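Side-chain contacts in LAR_0958 cell surface adhesin (Lactobacillus reuteri, PDB 4NG0), which probably attaches the bacterial cell surface to host mucus, acting as an adhesin through repeated domains of which this is one: residues V3-S8 and T60-T65; G7-T12 and P22-W27; N16-E21 and Y89-L94; W45-A48 and A52-D55; A69-A74 and K81-S86. All blocks are in the same frame, centred on the assembly; numbering follows the deposited sequence.

In this ubiquitin-like beta-grasp domain the chemistry of a contact follows its place in the fold. Interaction 3 is buried, interactions 1, 4 and 5 are partly buried, and interaction 2 lies at the surface, bridged by water. Interactions 1 and 3 each centre on a tyrosine, of strands 3-12 and 83-92: Tyr5 OH takes a backbone N-H and a water, Tyr89 OH a water. Interaction 4 lies against interaction 3, their centres about 9 Å apart, and is mainly a matter of CH groups on an indole face. About 25 Å from interaction 3 between centres, interaction 5 packs helix 65-73 on the strand that interaction 3 also uses. Interaction 2 shares strand 3-12 with interaction 1.

Interaction 1 of 5, residues V3-S8 and T60-T65; sequences VTYSGS and TLSLNT
Tyr5 and Leu63 meet through one direct hydrogen bond, and the rest of the contact is arranged around it. The backbone N of Leu63 gives its proton to Tyr5 OH at 3.0 Å, with a nearly straight N-H...O angle of 163°. The same hydroxyl lies 3.1 Å from a water that is also bonded to Ser62 OG at 2.7 Å, so the phenol is tied to strand 57-63 twice, directly and through solvent. Ser62 OG has a further partner in Asn46 ND2, which links this bridge to the loop after strand 43-45.

The apolar part is small. Leu63 CB sits 3.8 Å from Tyr5 CE1, and the two side chains pass at a slant. Tyr5 CG is held between its backbone N and carbonyl carbon (chi1 62°), and from there the ring extends toward strand 57-63, across strand 83-92, which separates the two in the sheet. On its way the ring meets that of Trp27, their planes about 50° apart.

Tyr5 is therefore a buried aromatic with a polar end: the ring supplies hydrophobic contact, while its hydroxyl accepts a backbone N-H at the last residue of strand 57-63.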
# COMPACT_ATOMS: atom_id res chain seq x y z
N VAL A 3 9.05 6.74 -10.80
CA VAL A 3 8.77 5.69 -9.83
C VAL A 3 7.29 5.65 -9.51
O VAL A 3 6.72 6.64 -9.05
CB VAL A 3 9.57 5.90 -8.53
CG1 VAL A 3 9.21 4.84 -7.50
CG2 VAL A 3 11.08 5.87 -8.83
N THR A 4 6.68 4.50 -9.75
CA THR A 4 5.26 4.35 -9.47
C THR A 4 4.98 3.04 -8.75
O THR A 4 5.75 2.08 -8.86
CB THR A 4 4.41 4.41 -10.75
OG1 THR A 4 4.85 3.40 -11.65
CG2 THR A 4 4.57 5.77 -11.44
N TYR A 5 3.88 3.00 -8.01
CA TYR A 5 3.43 1.77 -7.37
C TYR A 5 1.98 1.48 -7.75
O TYR A 5 1.20 2.40 -8.04
CB TYR A 5 3.61 1.82 -5.84
CG TYR A 5 2.83 2.89 -5.10
CD1 TYR A 5 3.37 4.15 -4.89
CD2 TYR A 5 1.55 2.63 -4.60
CE1 TYR A 5 2.67 5.13 -4.20
CE2 TYR A 5 0.84 3.60 -3.92
CZ TYR A 5 1.40 4.85 -3.73
OH TYR A 5 0.68 5.81 -3.05
N SER A 6 1.64 0.20 -7.74
CA SER A 6 0.29 -0.25 -8.01
C SER A 6 0.06 -1.51 -7.20
O SER A 6 0.93 -1.96 -6.47
CB SER A 6 0.12 -0.54 -9.50
OG SER A 6 0.97 -1.61 -9.90
N GLY A 7 -1.13 -2.08 -7.33
CA GLY A 7 -1.41 -3.36 -6.71
C GLY A 7 -2.78 -3.42 -6.08
O GLY A 7 -3.51 -2.42 -6.02
N SER A 8 -3.14 -4.62 -5.64
CA SER A 8 -4.45 -4.86 -5.08
C SER A 8 -4.46 -6.14 -4.27
O SER A 8 -3.58 -6.98 -4.42
CB SER A 8 -5.51 -4.93 -6.18
OG SER A 8 -5.23 -6.00 -7.06
N THR A 60 -8.74 2.23 -0.48
CA THR A 60 -7.39 2.41 -1.01
C THR A 60 -6.40 2.71 0.10
O THR A 60 -6.77 3.09 1.20
CB THR A 60 -7.31 3.55 -2.06
OG1 THR A 60 -7.62 4.80 -1.45
CG2 THR A 60 -8.28 3.30 -3.20
N LEU A 61 -5.12 2.49 -0.21
CA LEU A 61 -4.03 2.92 0.65
C LEU A 61 -3.07 3.74 -0.18
O LEU A 61 -2.98 3.55 -1.39
CB LEU A 61 -3.27 1.73 1.23
CG LEU A 61 -4.02 0.86 2.23
CD1 LEU A 61 -4.61 -0.37 1.53
CD2 LEU A 61 -3.10 0.47 3.37
N SER A 62 -2.33 4.62 0.49
CA SER A 62 -1.32 5.44 -0.18
C SER A 62 -0.02 5.38 0.60
O SER A 62 -0.03 5.27 1.83
CB SER A 62 -1.78 6.90 -0.25
OG SER A 62 -2.96 7.05 -1.02
N LEU A 63 1.10 5.45 -0.12
CA LEU A 63 2.39 5.61 0.53
C LEU A 63 2.36 6.93 1.29
O LEU A 63 1.96 7.96 0.74
CB LEU A 63 3.50 5.63 -0.52
CG LEU A 63 4.93 5.61 0.04
CD1 LEU A 63 5.32 4.23 0.54
CD2 LEU A 63 5.90 6.09 -1.05
N ASN A 64 2.77 6.89 2.56
CA ASN A 64 2.73 8.09 3.40
C ASN A 64 4.11 8.73 3.50
O ASN A 64 5.06 8.24 2.89
CB ASN A 64 2.10 7.79 4.77
CG ASN A 64 2.87 6.74 5.55
OD1 ASN A 64 4.09 6.70 5.52
ND2 ASN A 64 2.14 5.89 6.27
N THR A 65 4.24 9.82 4.25
CA THR A 65 5.53 10.52 4.29
C THR A 65 6.62 9.70 4.98
O THR A 65 7.80 9.80 4.63
CB THR A 65 5.41 11.92 4.92
OG1 THR A 65 4.76 11.81 6.19
CG2 THR A 65 4.60 12.83 4.01
O HOH W 1 -2.22 6.69 -3.58

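Interaction 2 of 5, residues G7-T12 and P22-W27; sequences GSDSKT and PTTVQW
Thr24 O is gripped twice: a water donates to it at 2.8 Å, and Gln26 NE2 of the same segment donates at 3.1 Å. The amide does not approach in line with the carbonyl but from above its plane, 77° out of it, with a C=O...N angle of 100°. The water also accepts from Ser8 N at 3.1 Å, and so joins strand 3-12 to the 3-10 turn 22-24 where no direct hydrogen bond does.

Beside this bridge the chains come close at Gly7, whose CA is 4.9 Å from that of Val25. Gly7 CA lies 4.1 Å from Thr24 O, and with no side chain in between the two backbones pass close together.

Side chains meet more lightly. Thr24 CG2 stands 4.2 Å from Asp9 OD2, the two groups crossing at about a right angle. With OG1 between the backbone N and the carbonyl carbon (chi1 61°), the methyl falls toward Asp9 and the hydroxyl is turned to Tyr87 OH and Glu21 O.

The single water bridge lies where edge strand 26-28 begins beside strand 3-12 of the beta-grasp sheet, near the break in strand 3-12.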
# COMPACT_ATOMS: atom_id res chain seq x y z
N GLY A 7 -1.13 -2.08 -7.33
CA GLY A 7 -1.41 -3.36 -6.71
C GLY A 7 -2.78 -3.42 -6.08
O GLY A 7 -3.51 -2.42 -6.02
N SER A 8 -3.14 -4.62 -5.64
CA SER A 8 -4.45 -4.86 -5.08
C SER A 8 -4.46 -6.14 -4.27
O SER A 8 -3.58 -6.98 -4.42
CB SER A 8 -5.51 -4.93 -6.18
OG SER A 8 -5.23 -6.00 -7.06
N ASP A 9 -5.46 -6.26 -3.40
CA ASP A 9 -5.62 -7.42 -2.54
C ASP A 9 -7.06 -7.39 -2.04
O ASP A 9 -7.78 -6.40 -2.23
CB ASP A 9 -4.64 -7.33 -1.37
CG ASP A 9 -4.43 -8.66 -0.65
OD1 ASP A 9 -4.96 -9.71 -1.08
OD2 ASP A 9 -3.71 -8.64 0.37
N SER A 10 -7.47 -8.49 -1.43
CA SER A 10 -8.82 -8.58 -0.90
C SER A 10 -8.93 -9.67 0.15
O SER A 10 -8.07 -10.56 0.26
CB SER A 10 -9.84 -8.83 -2.01
OG SER A 10 -9.66 -10.11 -2.60
N LYS A 11 -9.99 -9.57 0.94
CA LYS A 11 -10.40 -10.64 1.84
C LYS A 11 -11.91 -10.72 1.85
O LYS A 11 -12.60 -9.79 1.42
CB LYS A 11 -9.92 -10.38 3.28
CG LYS A 11 -10.66 -9.21 3.94
CD LYS A 11 -10.13 -8.85 5.34
CE LYS A 11 -10.77 -9.69 6.43
NZ LYS A 11 -10.26 -9.35 7.79
N THR A 12 -12.42 -11.83 2.37
CA THR A 12 -13.83 -11.93 2.70
C THR A 12 -14.06 -11.40 4.12
O THR A 12 -13.28 -11.69 5.04
CB THR A 12 -14.30 -13.39 2.60
OG1 THR A 12 -14.15 -13.84 1.24
CG2 THR A 12 -15.75 -13.54 2.99
N PRO A 22 2.47 -5.29 2.42
CA PRO A 22 3.27 -4.44 1.54
C PRO A 22 3.95 -5.20 0.39
O PRO A 22 4.27 -4.60 -0.63
CB PRO A 22 4.31 -3.82 2.48
CG PRO A 22 4.35 -4.73 3.66
CD PRO A 22 2.96 -5.25 3.81
N THR A 23 4.13 -6.51 0.54
CA THR A 23 4.73 -7.28 -0.56
C THR A 23 3.81 -7.47 -1.76
O THR A 23 4.25 -7.93 -2.81
CB THR A 23 5.28 -8.66 -0.09
OG1 THR A 23 4.22 -9.45 0.44
CG2 THR A 23 6.37 -8.48 0.97
N THR A 24 2.53 -7.11 -1.62
CA THR A 24 1.61 -7.16 -2.76
C THR A 24 1.68 -5.88 -3.58
O THR A 24 1.09 -5.80 -4.66
CB THR A 24 0.15 -7.37 -2.32
OG1 THR A 24 -0.27 -6.28 -1.48
CG2 THR A 24 -0.02 -8.70 -1.58
N VAL A 25 2.37 -4.86 -3.07
CA VAL A 25 2.54 -3.61 -3.81
C VAL A 25 3.58 -3.84 -4.90
O VAL A 25 4.65 -4.39 -4.64
CB VAL A 25 2.97 -2.45 -2.90
CG1 VAL A 25 3.17 -1.17 -3.69
CG2 VAL A 25 1.94 -2.22 -1.80
N GLN A 26 3.25 -3.44 -6.13
CA GLN A 26 4.12 -3.67 -7.27
C GLN A 26 4.74 -2.35 -7.70
O GLN A 26 4.05 -1.36 -7.90
CB GLN A 26 3.32 -4.27 -8.43
CG GLN A 26 2.57 -5.55 -8.07
CD GLN A 26 3.50 -6.64 -7.59
OE1 GLN A 26 4.54 -6.88 -8.19
NE2 GLN A 26 3.14 -7.28 -6.48
N TRP A 27 6.05 -2.37 -7.85
CA TRP A 27 6.80 -1.15 -8.12
C TRP A 27 7.38 -1.17 -9.52
O TRP A 27 7.77 -2.22 -10.03
CB TRP A 27 7.93 -1.02 -7.09
CG TRP A 27 7.42 -0.73 -5.71
CD1 TRP A 27 7.06 -1.64 -4.75
CD2 TRP A 27 7.20 0.56 -5.15
NE1 TRP A 27 6.65 -0.98 -3.62
CE2 TRP A 27 6.72 0.37 -3.84
CE3 TRP A 27 7.38 1.87 -5.61
CZ2 TRP A 27 6.40 1.44 -2.99
CZ3 TRP A 27 7.07 2.94 -4.77
CH2 TRP A 27 6.58 2.71 -3.48
O HOH W 2 -0.91 -6.66 -6.40

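Interaction 3 of 5, residues N16-E21 and Y89-L94; sequences NPANFE and YTINPL
Ala18 CB presses on Tyr89 and Ile91 together, and this methyl is the tight centre of the contact. It lies 3.6 Å from Tyr89 CE1 and 3.8 Å from CZ, approaching the ring at a slant. Its second neighbour is Ile91 CD1, 4.1 Å away. Tyr89 and Ile91 are two residues apart on strand 83-92 and both direct their side chains at the loop, so the small alanine is received by both. With CG anti to the backbone N (chi1 -167°), the Tyr89 ring projects from the strand and carries its outer end to the loop.

The packing continues behind these groups. Trp45 meets Tyr89 edge-to-face and also touches Ala18, while the backbone of Ala18 is hydrogen-bonded to Pro53.

Toward Asn19 the fit is looser and wetter. Tyr89 CE2 is 4.1 Å from Asn19 O, and a water spans the two residues, lying 2.9 Å from Asn19 O, to which it can donate, and 2.8 Å from Tyr89 OH. That water sits at the edge of the phenol ring, in its plane. CB of Asn19 points away from the strand, and the residue is exposed.

Chemically, the irregular loop is held to the sheet by two means: apolar contact with one methyl on the inner side, and a water-mediated link between a carbonyl and a phenol at the outer margin, which lets the hydroxyl of a buried tyrosine keep a polar partner.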
# COMPACT_ATOMS: atom_id res chain seq x y z
N ASN A 16 -13.05 -8.88 11.31
CA ASN A 16 -11.71 -8.51 11.77
C ASN A 16 -11.12 -7.49 10.81
O ASN A 16 -11.45 -7.49 9.62
CB ASN A 16 -10.83 -9.76 11.83
CG ASN A 16 -11.35 -10.77 12.84
OD1 ASN A 16 -11.84 -10.39 13.91
ND2 ASN A 16 -11.28 -12.06 12.50
N PRO A 17 -10.25 -6.60 11.31
CA PRO A 17 -9.68 -5.58 10.42
C PRO A 17 -8.81 -6.21 9.33
O PRO A 17 -8.19 -7.25 9.55
CB PRO A 17 -8.82 -4.72 11.36
CG PRO A 17 -9.35 -5.01 12.74
CD PRO A 17 -9.79 -6.44 12.70
N ALA A 18 -8.79 -5.58 8.16
CA ALA A 18 -7.94 -6.05 7.07
C ALA A 18 -6.46 -5.93 7.39
O ALA A 18 -6.03 -4.96 8.02
CB ALA A 18 -8.26 -5.27 5.80
N ASN A 19 -5.68 -6.89 6.91
CA ASN A 19 -4.24 -6.86 7.06
C ASN A 19 -3.58 -6.54 5.73
O ASN A 19 -3.45 -7.41 4.86
CB ASN A 19 -3.73 -8.23 7.53
CG ASN A 19 -4.18 -8.57 8.95
OD1 ASN A 19 -4.17 -7.72 9.84
ND2 ASN A 19 -4.54 -9.83 9.16
N PHE A 20 -3.16 -5.29 5.57
CA PHE A 20 -2.45 -4.86 4.38
C PHE A 20 -1.09 -5.51 4.32
O PHE A 20 -0.35 -5.52 5.31
CB PHE A 20 -2.31 -3.34 4.39
CG PHE A 20 -1.30 -2.82 3.41
CD1 PHE A 20 -1.59 -2.79 2.05
CD2 PHE A 20 -0.07 -2.32 3.84
CE1 PHE A 20 -0.67 -2.31 1.12
CE2 PHE A 20 0.86 -1.82 2.91
CZ PHE A 20 0.56 -1.82 1.55
N GLU A 21 -0.74 -6.05 3.16
CA GLU A 21 0.54 -6.72 2.95
C GLU A 21 1.40 -5.94 1.95
O GLU A 21 1.10 -5.92 0.77
CB GLU A 21 0.32 -8.14 2.43
CG GLU A 21 -0.48 -9.06 3.36
CD GLU A 21 0.31 -9.49 4.59
OE1 GLU A 21 1.54 -9.27 4.63
OE2 GLU A 21 -0.31 -10.05 5.52
N TYR A 89 -7.73 -2.12 -1.97
CA TYR A 89 -7.99 -3.28 -1.11
C TYR A 89 -9.49 -3.41 -0.95
O TYR A 89 -10.16 -2.46 -0.53
CB TYR A 89 -7.34 -3.10 0.28
CG TYR A 89 -7.31 -4.39 1.07
CD1 TYR A 89 -8.49 -4.93 1.62
CD2 TYR A 89 -6.13 -5.11 1.25
CE1 TYR A 89 -8.49 -6.10 2.32
CE2 TYR A 89 -6.12 -6.30 1.96
CZ TYR A 89 -7.31 -6.79 2.48
OH TYR A 89 -7.31 -7.98 3.19
N THR A 90 -10.02 -4.59 -1.30
CA THR A 90 -11.45 -4.83 -1.18
C THR A 90 -11.78 -5.83 -0.09
O THR A 90 -11.17 -6.90 0.00
CB THR A 90 -12.01 -5.35 -2.52
OG1 THR A 90 -11.73 -4.39 -3.55
CG2 THR A 90 -13.52 -5.58 -2.45
N ILE A 91 -12.76 -5.50 0.75
CA ILE A 91 -13.32 -6.49 1.66
C ILE A 91 -14.66 -6.91 1.05
O ILE A 91 -15.56 -6.09 0.89
CB ILE A 91 -13.52 -5.93 3.08
CG1 ILE A 91 -12.18 -5.50 3.68
CG2 ILE A 91 -14.18 -6.96 3.97
CD1 ILE A 91 -12.32 -4.87 5.07
N ASN A 92 -14.77 -8.17 0.66
CA ASN A 92 -15.99 -8.67 0.05
C ASN A 92 -16.98 -9.14 1.11
O ASN A 92 -16.56 -9.64 2.16
CB ASN A 92 -15.65 -9.81 -0.91
CG ASN A 92 -14.90 -9.33 -2.14
OD1 ASN A 92 -15.39 -8.46 -2.86
ND2 ASN A 92 -13.71 -9.85 -2.35
N PRO A 93 -18.29 -9.00 0.86
CA PRO A 93 -19.26 -9.49 1.85
C PRO A 93 -19.15 -11.00 2.02
O PRO A 93 -18.74 -11.71 1.09
CB PRO A 93 -20.61 -9.12 1.24
CG PRO A 93 -20.33 -8.04 0.23
CD PRO A 93 -18.94 -8.33 -0.28
N LEU A 94 -19.52 -11.49 3.20
CA LEU A 94 -19.49 -12.91 3.50
C LEU A 94 -20.77 -13.58 3.04
O LEU A 94 -21.87 -13.16 3.43
CB LEU A 94 -19.33 -13.10 5.01
CG LEU A 94 -19.46 -14.53 5.56
CD1 LEU A 94 -18.45 -15.45 4.92
CD2 LEU A 94 -19.30 -14.52 7.08
O HOH W 3 -4.83 -9.23 3.07

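Interaction 4 of 5, residues W45-A48 and A52-D55; sequences WNTA and APTD
The indole of Trp45 is brought under Ala52 and Pro53 by two torsions: chi1 of -74° places CG anti to the carbonyl carbon, beside the backbone N, and chi2 of 93° turns the ring plane roughly perpendicular to the plane of CA, CB and CG. One broad face is thereby presented to the returning chain, and two consecutive residues lie down on it.

Ala52 takes the five-membered ring. Its CA stands 3.6 Å from the centroid, only 9° off the normal, in a CH-pi contact, while its CB reaches out over the nitrogen end, 3.5 Å from Trp45 NE1. Pro53 takes the six-membered ring in the same manner. Its CD is 3.4 Å from that centroid, and the closest single approach is CD to Trp45 CE3 at 3.3 Å. Pro53 CG follows at 3.7 Å from CZ3, and the side chains of Trp45 and Pro53 cross at about a right angle. A proline CD is a good partner here, because the C-H bonds next to the ring nitrogen are somewhat polarised and suit an electron-rich indole.

Thr47 adds a lighter touch: its CG2 methyl comes within 4.2 Å of Pro53 CD, while its hydroxyl is bonded to Lys51 O inside the same loop. Asn46, between the two, is the centre of an inverse gamma turn that swings the chain away from strand 43-45.

Around this, Trp45 touches Leu61 and Tyr59 of strand 57-63. The arrangement is a proline-aromatic CH-pi contact, joined by a second from Ala52 CA, closing the loop between strands 43-45 and 57-63 at one end of the beta-grasp sheet.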
# COMPACT_ATOMS: atom_id res chain seq x y z
N TRP A 45 -4.13 3.78 5.25
CA TRP A 45 -5.47 3.53 4.77
C TRP A 45 -6.23 4.84 4.57
O TRP A 45 -6.26 5.68 5.47
CB TRP A 45 -6.24 2.71 5.79
CG TRP A 45 -5.83 1.26 5.87
CD1 TRP A 45 -4.91 0.71 6.71
CD2 TRP A 45 -6.38 0.18 5.10
NE1 TRP A 45 -4.83 -0.65 6.49
CE2 TRP A 45 -5.74 -1.00 5.52
CE3 TRP A 45 -7.36 0.11 4.09
CZ2 TRP A 45 -6.04 -2.25 4.96
CZ3 TRP A 45 -7.65 -1.13 3.54
CH2 TRP A 45 -7.00 -2.30 3.98
N ASN A 46 -6.87 4.98 3.41
CA ASN A 46 -7.64 6.18 3.10
C ASN A 46 -9.08 6.02 3.58
O ASN A 46 -10.04 6.06 2.82
CB ASN A 46 -7.54 6.49 1.60
CG ASN A 46 -6.11 6.85 1.18
OD1 ASN A 46 -5.43 7.65 1.84
ND2 ASN A 46 -5.64 6.26 0.08
N THR A 47 -9.20 5.82 4.89
CA THR A 47 -10.47 5.61 5.56
C THR A 47 -10.75 6.80 6.48
O THR A 47 -9.88 7.64 6.69
CB THR A 47 -10.39 4.36 6.41
OG1 THR A 47 -9.23 4.43 7.24
CG2 THR A 47 -10.29 3.12 5.52
N ALA A 48 -11.96 6.87 7.02
CA ALA A 48 -12.36 8.03 7.81
C ALA A 48 -11.45 8.28 9.00
O ALA A 48 -11.20 9.43 9.36
CB ALA A 48 -13.80 7.90 8.28
N ALA A 52 -7.20 0.56 9.57
CA ALA A 52 -7.63 -0.58 8.77
C ALA A 52 -9.12 -0.82 8.99
O ALA A 52 -9.57 -0.87 10.13
CB ALA A 52 -6.85 -1.81 9.15
N PRO A 53 -9.88 -0.98 7.90
CA PRO A 53 -11.32 -1.20 7.97
C PRO A 53 -11.68 -2.66 8.23
O PRO A 53 -10.84 -3.55 8.06
CB PRO A 53 -11.80 -0.79 6.58
CG PRO A 53 -10.66 -1.18 5.70
CD PRO A 53 -9.41 -0.91 6.50
N THR A 54 -12.92 -2.86 8.65
CA THR A 54 -13.51 -4.18 8.89
C THR A 54 -14.69 -4.46 7.95
O THR A 54 -14.83 -5.57 7.42
CB THR A 54 -13.97 -4.29 10.35
OG1 THR A 54 -12.81 -4.27 11.18
CG2 THR A 54 -14.73 -5.59 10.59
N ASP A 55 -15.53 -3.45 7.73
CA ASP A 55 -16.74 -3.62 6.92
C ASP A 55 -16.43 -3.89 5.45
O ASP A 55 -15.43 -3.41 4.91
CB ASP A 55 -17.61 -2.36 7.01
CG ASP A 55 -18.24 -2.18 8.37
OD1 ASP A 55 -18.45 -3.18 9.09
OD2 ASP A 55 -18.51 -1.01 8.71

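Interaction 5 of 5, residues A69-A74 and K81-S86; sequences AALRKA and KTISGS
Leu71 on helix 65-73 faces Ile83 at the start of strand 83-92, their CA atoms 9.5 Å apart, a spacing bridged entirely by side chains. This is the helix-on-sheet packing of the ubiquitin-like beta-grasp fold, in which a helix lies against one face of a mixed sheet.

The apolar centre is a meeting of two methyls. Leu71 CD2 touches Ile83 CD1 at 3.7 Å, and the two branches run antiparallel alongside one another. Leu71 reaches the strand because its CG is anti to the backbone N (chi1 -172°), which stretches the branch out from the helix. Ile83 answers with CG1 anti to its carbonyl carbon (chi1 -55°) and CD1 extended beyond it. Both residues also touch Trp27, so helix, strand 83-92 and edge strand 26-28 share one apolar cluster.

Arg72 flanks this pair on the more exposed side. The CB of Arg72 does not point at the strand, yet the extended chain carries its guanidinium nearer and over Ile83. Its NH2 is hydrogen-bonded to Leu80 O, just ahead of the strand segment; a long, weak ion pair with Glu68 is a further link. Lys81 O lies near the plane of the guanidinium, at its edge, 4.2 Å from NH2. Ile83 CD1, the same methyl that meets Leu71, sits over one guanidinium face, 4.3 Å from Arg72 NH2.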
# COMPACT_ATOMS: atom_id res chain seq x y z
N ALA A 69 10.14 8.57 3.05
CA ALA A 69 11.45 8.69 3.67
C ALA A 69 12.16 7.34 3.69
O ALA A 69 13.38 7.26 3.47
CB ALA A 69 11.33 9.26 5.07
N ALA A 70 11.42 6.27 3.95
CA ALA A 70 12.01 4.94 4.00
C ALA A 70 12.52 4.52 2.62
O ALA A 70 13.60 3.94 2.51
CB ALA A 70 10.99 3.92 4.52
N LEU A 71 11.75 4.81 1.59
CA LEU A 71 12.16 4.46 0.23
C LEU A 71 13.39 5.26 -0.15
O LEU A 71 14.34 4.74 -0.75
CB LEU A 71 11.01 4.72 -0.75
CG LEU A 71 11.23 4.23 -2.19
CD1 LEU A 71 11.31 2.72 -2.21
CD2 LEU A 71 10.09 4.72 -3.06
N ARG A 72 13.40 6.54 0.19
CA ARG A 72 14.56 7.36 -0.14
C ARG A 72 15.83 6.86 0.56
O ARG A 72 16.90 6.77 -0.05
CB ARG A 72 14.27 8.83 0.17
CG ARG A 72 13.22 9.41 -0.76
CD ARG A 72 13.05 10.91 -0.58
NE ARG A 72 12.24 11.48 -1.65
CZ ARG A 72 10.95 11.79 -1.54
NH1 ARG A 72 10.32 11.60 -0.38
NH2 ARG A 72 10.29 12.30 -2.57
N LYS A 73 15.69 6.50 1.84
CA LYS A 73 16.81 5.99 2.63
C LYS A 73 17.38 4.70 2.04
O LYS A 73 18.59 4.45 2.08
CB LYS A 73 16.36 5.77 4.07
CG LYS A 73 17.45 5.32 5.02
CD LYS A 73 16.93 5.31 6.45
CE LYS A 73 18.00 4.87 7.44
NZ LYS A 73 18.36 3.44 7.26
N ALA A 74 16.51 3.88 1.46
CA ALA A 74 16.92 2.59 0.90
C ALA A 74 17.57 2.74 -0.47
O ALA A 74 18.09 1.76 -1.03
CB ALA A 74 15.72 1.65 0.81
N LYS A 81 12.51 12.17 -6.75
CA LYS A 81 11.79 13.44 -6.68
C LYS A 81 10.27 13.32 -6.77
O LYS A 81 9.56 14.21 -6.29
CB LYS A 81 12.28 14.39 -7.77
CG LYS A 81 13.75 14.75 -7.69
CD LYS A 81 14.09 15.70 -8.82
CE LYS A 81 15.51 16.18 -8.75
NZ LYS A 81 15.78 17.07 -9.92
N THR A 82 9.77 12.28 -7.43
CA THR A 82 8.35 11.97 -7.39
C THR A 82 8.14 10.51 -7.07
O THR A 82 8.93 9.66 -7.48
CB THR A 82 7.61 12.27 -8.73
OG1 THR A 82 8.09 11.40 -9.78
CG2 THR A 82 7.81 13.69 -9.14
N ILE A 83 7.08 10.21 -6.33
CA ILE A 83 6.62 8.85 -6.13
C ILE A 83 5.10 8.89 -6.26
O ILE A 83 4.44 9.61 -5.52
CB ILE A 83 7.02 8.31 -4.75
CG1 ILE A 83 8.54 8.42 -4.53
CG2 ILE A 83 6.56 6.85 -4.61
CD1 ILE A 83 8.96 8.29 -3.08
N SER A 84 4.56 8.16 -7.24
CA SER A 84 3.14 8.24 -7.56
C SER A 84 2.56 6.84 -7.53
O SER A 84 3.23 5.89 -7.94
CB SER A 84 2.96 8.78 -8.97
OG SER A 84 3.85 9.86 -9.21
N GLY A 85 1.32 6.67 -7.10
CA GLY A 85 0.76 5.34 -7.15
C GLY A 85 -0.69 5.24 -6.76
O GLY A 85 -1.32 6.24 -6.40
N SER A 86 -1.20 4.02 -6.83
CA SER A 86 -2.57 3.70 -6.47
C SER A 86 -2.59 2.27 -5.96
O SER A 86 -1.88 1.42 -6.48
CB SER A 86 -3.49 3.85 -7.69
OG SER A 86 -4.84 3.50 -7.39